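Side-chain contacts in putative uncharacterized protein TTHB071 (Thermus thermophilus, PDB 3AYV), which binds zinc ions in a xylose isomerase-like TIM barrel, is of uncertain function, and may act on DNA as an endonuclease, with a suggested part in protection against oxidative stress: residues 130-135 with 182-187; 148-151 with 156-159. All blocks are in the same frame, centred on the assembly; numbering follows the deposited sequence.

Contact 1: residues 130-135 with 182-187; sequences GVRLLL and APEHLH. With ZN (zinc ion), chain F.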
loop_
_atom_site.group_PDB
_atom_site.type_symbol
_atom_site.label_atom_id
_atom_site.label_comp_id
_atom_site.label_asym_id
_atom_site.label_seq_id
_atom_site.Cartn_x
_atom_site.Cartn_y
_atom_site.Cartn_z
ATOM N N GLY A 130 10.743 -7.372 12.315
ATOM C CA GLY A 130 11.161 -8.023 11.095
ATOM C C GLY A 130 10.175 -7.821 9.952
ATOM O O GLY A 130 10.116 -8.629 9.032
ATOM N N VAL A 131 9.419 -6.732 10.017
ATOM C CA VAL A 131 8.425 -6.383 8.990
ATOM C C VAL A 131 9.000 -5.228 8.167
ATOM O O VAL A 131 9.506 -4.238 8.725
ATOM C CB VAL A 131 7.104 -5.949 9.663
ATOM C CG1 VAL A 131 6.074 -5.439 8.614
ATOM C CG2 VAL A 131 6.525 -7.096 10.539
ATOM N N ARG A 132 8.966 -5.365 6.841
ATOM C CA ARG A 132 9.470 -4.324 5.946
ATOM C C ARG A 132 8.388 -3.240 5.776
ATOM O O ARG A 132 7.266 -3.565 5.396
ATOM C CB ARG A 132 9.782 -4.946 4.584
ATOM C CG ARG A 132 10.135 -3.974 3.454
ATOM C CD ARG A 132 11.438 -3.196 3.747
ATOM N NE ARG A 132 11.913 -2.484 2.562
ATOM C CZ ARG A 132 12.949 -1.650 2.566
ATOM N NH1 ARG A 132 13.613 -1.447 3.695
ATOM N NH2 ARG A 132 13.324 -1.015 1.449
ATOM N N LEU A 133 8.731 -1.978 6.067
ATOM C CA LEU A 133 7.743 -0.875 6.050
ATOM C C LEU A 133 7.773 -0.194 4.705
ATOM O O LEU A 133 8.845 0.123 4.189
ATOM C CB LEU A 133 8.075 0.154 7.135
ATOM C CG LEU A 133 7.030 1.170 7.568
ATOM C CD1 LEU A 133 5.775 0.471 8.154
ATOM C CD2 LEU A 133 7.593 2.165 8.588
ATOM N N LEU A 134 6.595 0.048 4.129
ATOM C CA LEU A 134 6.535 0.623 2.785
ATOM C C LEU A 134 5.607 1.813 2.788
ATOM O O LEU A 134 4.469 1.705 3.212
ATOM C CB LEU A 134 6.008 -0.386 1.752
ATOM C CG LEU A 134 6.744 -1.726 1.701
ATOM C CD1 LEU A 134 5.922 -2.724 0.903
ATOM C CD2 LEU A 134 8.127 -1.499 1.073
ATOM N N LEU A 135 6.100 2.933 2.279
ATOM C CA LEU A 135 5.269 4.129 2.103
ATOM C C LEU A 135 4.669 4.156 0.707
ATOM O O LEU A 135 5.387 4.036 -0.291
ATOM C CB LEU A 135 6.158 5.378 2.340
ATOM C CG LEU A 135 5.592 6.787 2.098
ATOM C CD1 LEU A 135 4.309 6.973 2.907
ATOM C CD2 LEU A 135 6.655 7.780 2.492
ATOM N N ALA A 182 11.937 3.685 -7.448
ATOM C CA ALA A 182 12.298 2.278 -7.308
ATOM C C ALA A 182 11.331 1.498 -6.391
ATOM O O ALA A 182 11.741 0.867 -5.414
ATOM C CB ALA A 182 13.810 2.132 -6.875
ATOM N N PRO A 183 10.021 1.511 -6.727
ATOM C CA PRO A 183 9.077 0.757 -5.893
ATOM C C PRO A 183 9.406 -0.731 -5.818
ATOM O O PRO A 183 9.646 -1.370 -6.859
ATOM C CB PRO A 183 7.719 0.957 -6.605
ATOM C CG PRO A 183 8.063 1.321 -8.017
ATOM C CD PRO A 183 9.384 2.087 -7.930
ATOM N N GLU A 184 9.392 -1.281 -4.616
ATOM C CA GLU A 184 9.580 -2.703 -4.466
ATOM C C GLU A 184 8.249 -3.443 -4.402
ATOM O O GLU A 184 8.225 -4.673 -4.372
ATOM C CB GLU A 184 10.492 -3.018 -3.266
ATOM C CG GLU A 184 9.898 -2.741 -1.900
ATOM C CD GLU A 184 10.959 -2.626 -0.823
ATOM O OE1 GLU A 184 10.915 -3.447 0.105
ATOM O OE2 GLU A 184 11.811 -1.711 -0.901
ATOM N N HIS A 185 7.147 -2.677 -4.436
ATOM C CA HIS A 185 5.810 -3.182 -4.137
ATOM C C HIS A 185 4.903 -2.356 -5.016
ATOM O O HIS A 185 5.050 -1.126 -5.092
ATOM C CB HIS A 185 5.490 -2.897 -2.668
ATOM C CG HIS A 185 4.565 -3.873 -2.025
ATOM N ND1 HIS A 185 3.271 -3.549 -1.675
ATOM C CD2 HIS A 185 4.757 -5.146 -1.613
ATOM C CE1 HIS A 185 2.707 -4.580 -1.069
ATOM N NE2 HIS A 185 3.587 -5.569 -1.037
ATOM N N LEU A 186 3.995 -3.013 -5.729
ATOM C CA LEU A 186 3.096 -2.275 -6.612
ATOM C C LEU A 186 1.661 -2.544 -6.267
ATOM O O LEU A 186 1.273 -3.696 -6.025
ATOM C CB LEU A 186 3.368 -2.574 -8.095
ATOM C CG LEU A 186 4.637 -1.837 -8.536
ATOM C CD1 LEU A 186 5.823 -2.786 -8.500
ATOM C CD2 LEU A 186 4.485 -1.119 -9.892
ATOM N N HIS A 187 0.888 -1.463 -6.193
ATOM C CA HIS A 187 -0.553 -1.555 -6.023
ATOM C C HIS A 187 -1.176 -1.389 -7.391
ATOM O O HIS A 187 -1.033 -0.341 -8.024
ATOM C CB HIS A 187 -1.040 -0.480 -5.054
ATOM C CG HIS A 187 -0.937 -0.880 -3.618
ATOM N ND1 HIS A 187 -1.441 -0.107 -2.597
ATOM C CD2 HIS A 187 -0.420 -1.987 -3.029
ATOM C CE1 HIS A 187 -1.201 -0.695 -1.436
ATOM N NE2 HIS A 187 -0.596 -1.844 -1.671
HETATM ZN ZN ZN F . -2.934 1.678 -3.261
HETATM O O HOH W 1 -4.034 0.949 -1.105
HETATM O O HOH W 2 -5.338 1.956 -3.315
#
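Inside the TIM barrel, near the N-terminal ends of strands 132-136 and 185-188, Arg132 and Glu184 form a salt bridge past strand 158-162, which lies between the two strands in the sheet. Arg132 presents the NE side of its guanidinium: NE donates to Glu184 OE1 at 2.8 Å, and NH2 donates to Glu184 OE2 at 2.9 Å in a nearly straight bond that uses the syn lone pair. The two flat groups lie 19° apart, close to coplanar. A bend at chi2 of Arg132 (64°) turns the guanidinium edge to the carboxylate, while its NH1 bonds Gly155 O. Next to the pair, Leu134 divides its methyls: CD2 lies 3.5 Å from Glu184 OE1, and CD1 sits over one face of the His185 ring, a CH-pi contact 3.7 Å from the centroid. Farther along strand 185-188, His187 ND1 binds zinc at 2.4 Å, with Glu136, Asp162 and Glu223 also ligating the metal. A methionine replacing Arg132 would probably leave the Glu184 carboxylate without its paired donors and free to turn. Two bonds, one to each oxygen, fix the carboxylate's rotation and probably favour its ionised form beside apolar Leu134.

Contact 2: residues 148-151 with 156-159; sequences PVLE and ELGF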
loop_
_atom_site.group_PDB
_atom_site.type_symbol
_atom_site.label_atom_id
_atom_site.label_comp_id
_atom_site.label_asym_id
_atom_site.label_seq_id
_atom_site.Cartn_x
_atom_site.Cartn_y
_atom_site.Cartn_z
ATOM N N PRO A 148 12.849 12.575 -0.264
ATOM C CA PRO A 148 13.631 12.842 0.965
ATOM C C PRO A 148 13.234 11.971 2.174
ATOM O O PRO A 148 14.073 11.705 3.068
ATOM C CB PRO A 148 13.306 14.312 1.268
ATOM C CG PRO A 148 12.797 14.898 -0.087
ATOM C CD PRO A 148 12.000 13.739 -0.622
ATOM N N VAL A 149 11.976 11.550 2.235
ATOM C CA VAL A 149 11.552 10.655 3.325
ATOM C C VAL A 149 12.315 9.343 3.199
ATOM O O VAL A 149 12.860 8.810 4.185
ATOM C CB VAL A 149 10.029 10.362 3.312
ATOM C CG1 VAL A 149 9.614 9.566 4.561
ATOM C CG2 VAL A 149 9.212 11.675 3.220
ATOM N N LEU A 150 12.308 8.789 1.985
ATOM C CA LEU A 150 13.066 7.568 1.705
ATOM C C LEU A 150 14.558 7.744 1.969
ATOM O O LEU A 150 15.192 6.879 2.601
ATOM C CB LEU A 150 12.829 7.129 0.252
ATOM C CG LEU A 150 11.350 6.934 -0.103
ATOM C CD1 LEU A 150 11.158 6.800 -1.592
ATOM C CD2 LEU A 150 10.835 5.690 0.626
ATOM N N GLU A 151 15.131 8.844 1.500
ATOM C CA GLU A 151 16.585 9.046 1.641
ATOM C C GLU A 151 16.987 9.193 3.103
ATOM O O GLU A 151 18.026 8.676 3.522
ATOM C CB GLU A 151 17.013 10.325 0.959
ATOM C CG GLU A 151 16.842 10.440 -0.492
ATOM C CD GLU A 151 17.360 11.810 -0.913
ATOM O OE1 GLU A 151 16.546 12.777 -1.000
ATOM O OE2 GLU A 151 18.592 11.932 -1.058
ATOM N N GLU A 156 15.915 1.852 4.976
ATOM C CA GLU A 156 15.061 1.201 5.982
ATOM C C GLU A 156 13.556 1.402 5.716
ATOM O O GLU A 156 12.707 0.856 6.435
ATOM C CB GLU A 156 15.404 1.699 7.394
ATOM C CG GLU A 156 16.890 1.408 7.748
ATOM C CD GLU A 156 17.155 -0.076 7.684
ATOM O OE1 GLU A 156 16.523 -0.815 8.472
ATOM O OE2 GLU A 156 17.955 -0.509 6.822
ATOM N N LEU A 157 13.257 2.239 4.729
ATOM C CA LEU A 157 11.866 2.473 4.310
ATOM C C LEU A 157 11.746 2.237 2.815
ATOM O O LEU A 157 12.511 2.802 2.023
ATOM C CB LEU A 157 11.479 3.909 4.642
ATOM C CG LEU A 157 10.064 4.346 4.315
ATOM C CD1 LEU A 157 9.079 3.509 5.151
ATOM C CD2 LEU A 157 9.958 5.856 4.603
ATOM N N GLY A 158 10.790 1.407 2.414
ATOM C CA GLY A 158 10.603 1.158 0.992
ATOM C C GLY A 158 9.438 1.986 0.452
ATOM O O GLY A 158 8.764 2.684 1.217
ATOM N N PHE A 159 9.206 1.861 -0.857
ATOM C CA PHE A 159 8.171 2.593 -1.576
ATOM C C PHE A 159 7.199 1.622 -2.270
ATOM O O PHE A 159 7.622 0.634 -2.889
ATOM C CB PHE A 159 8.824 3.532 -2.598
ATOM C CG PHE A 159 7.827 4.264 -3.479
ATOM C CD1 PHE A 159 6.817 5.044 -2.908
ATOM C CD2 PHE A 159 7.890 4.153 -4.875
ATOM C CE1 PHE A 159 5.863 5.706 -3.711
ATOM C CE2 PHE A 159 6.967 4.834 -5.688
ATOM C CZ PHE A 159 5.947 5.607 -5.100
HETATM O O HOH W 3 14.720 4.263 2.995
#
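Helix 147-153 and strand 158-162 are successive elements of a beta-alpha-beta unit of the barrel, and their contact is the packing of one helix turn on the start of the strand that follows it. Leu150 contributes most. Its CG stands anti to the carbonyl carbon (chi1 -56°), and from there its two methyls reach different parts of segment 156-159. CD2 comes against the backbone, 3.6 Å from Leu157 O and 3.7 Å from Gly158 O, and also approaches the Leu157 side chain, 4.0 Å from its CG. CD1 meets Phe159 at CB, 4.1 Å away, so the root of that side chain makes the contact rather than its ring. One residue earlier on the helix, Val149 touches Leu157 through a single pair of methyls, CG1 to CD2 at 3.7 Å, the two side chains crossing at a slant. Leu157 CD2 also lies 4.1 Å from Leu150 CD2, so this one methyl packs against both helix residues. A polar link is made by water 3, which donates to Leu150 O at 2.7 Å and accepts from Leu157 N at 3.0 Å, joining the backbones beside the apolar groups. Beyond the two segments, Val149 also rests on Leu135 of strand 132-136 and Ala112 of helix 112-118, Leu157 packs on Leu133, and the Phe159 side chain reaches Leu146 and Pro183.

How the contacts relate
Contacts 1 and 2 meet through the parallel sheet, their centres about 10 Å apart, with contact 2 nested in the chain between the two segments of contact 1. Strand 158-162, the central strand of the three, is shared: its first residues serve contact 2 and its flanks join both strands of contact 1. Probable backbone hydrogen bonds link the two contacts directly: Leu135 N to Gly158 O and Leu133 O to Gly158 N, both 2.9 Å. On the other flank, Phe159 bonds through its backbone to Glu184. Contact 1 supplies zinc ligand His187; contact 2 lies farther out, the Phe159 side chain about 10 Å from a zinc ion and about 6 Å from that of Glu136.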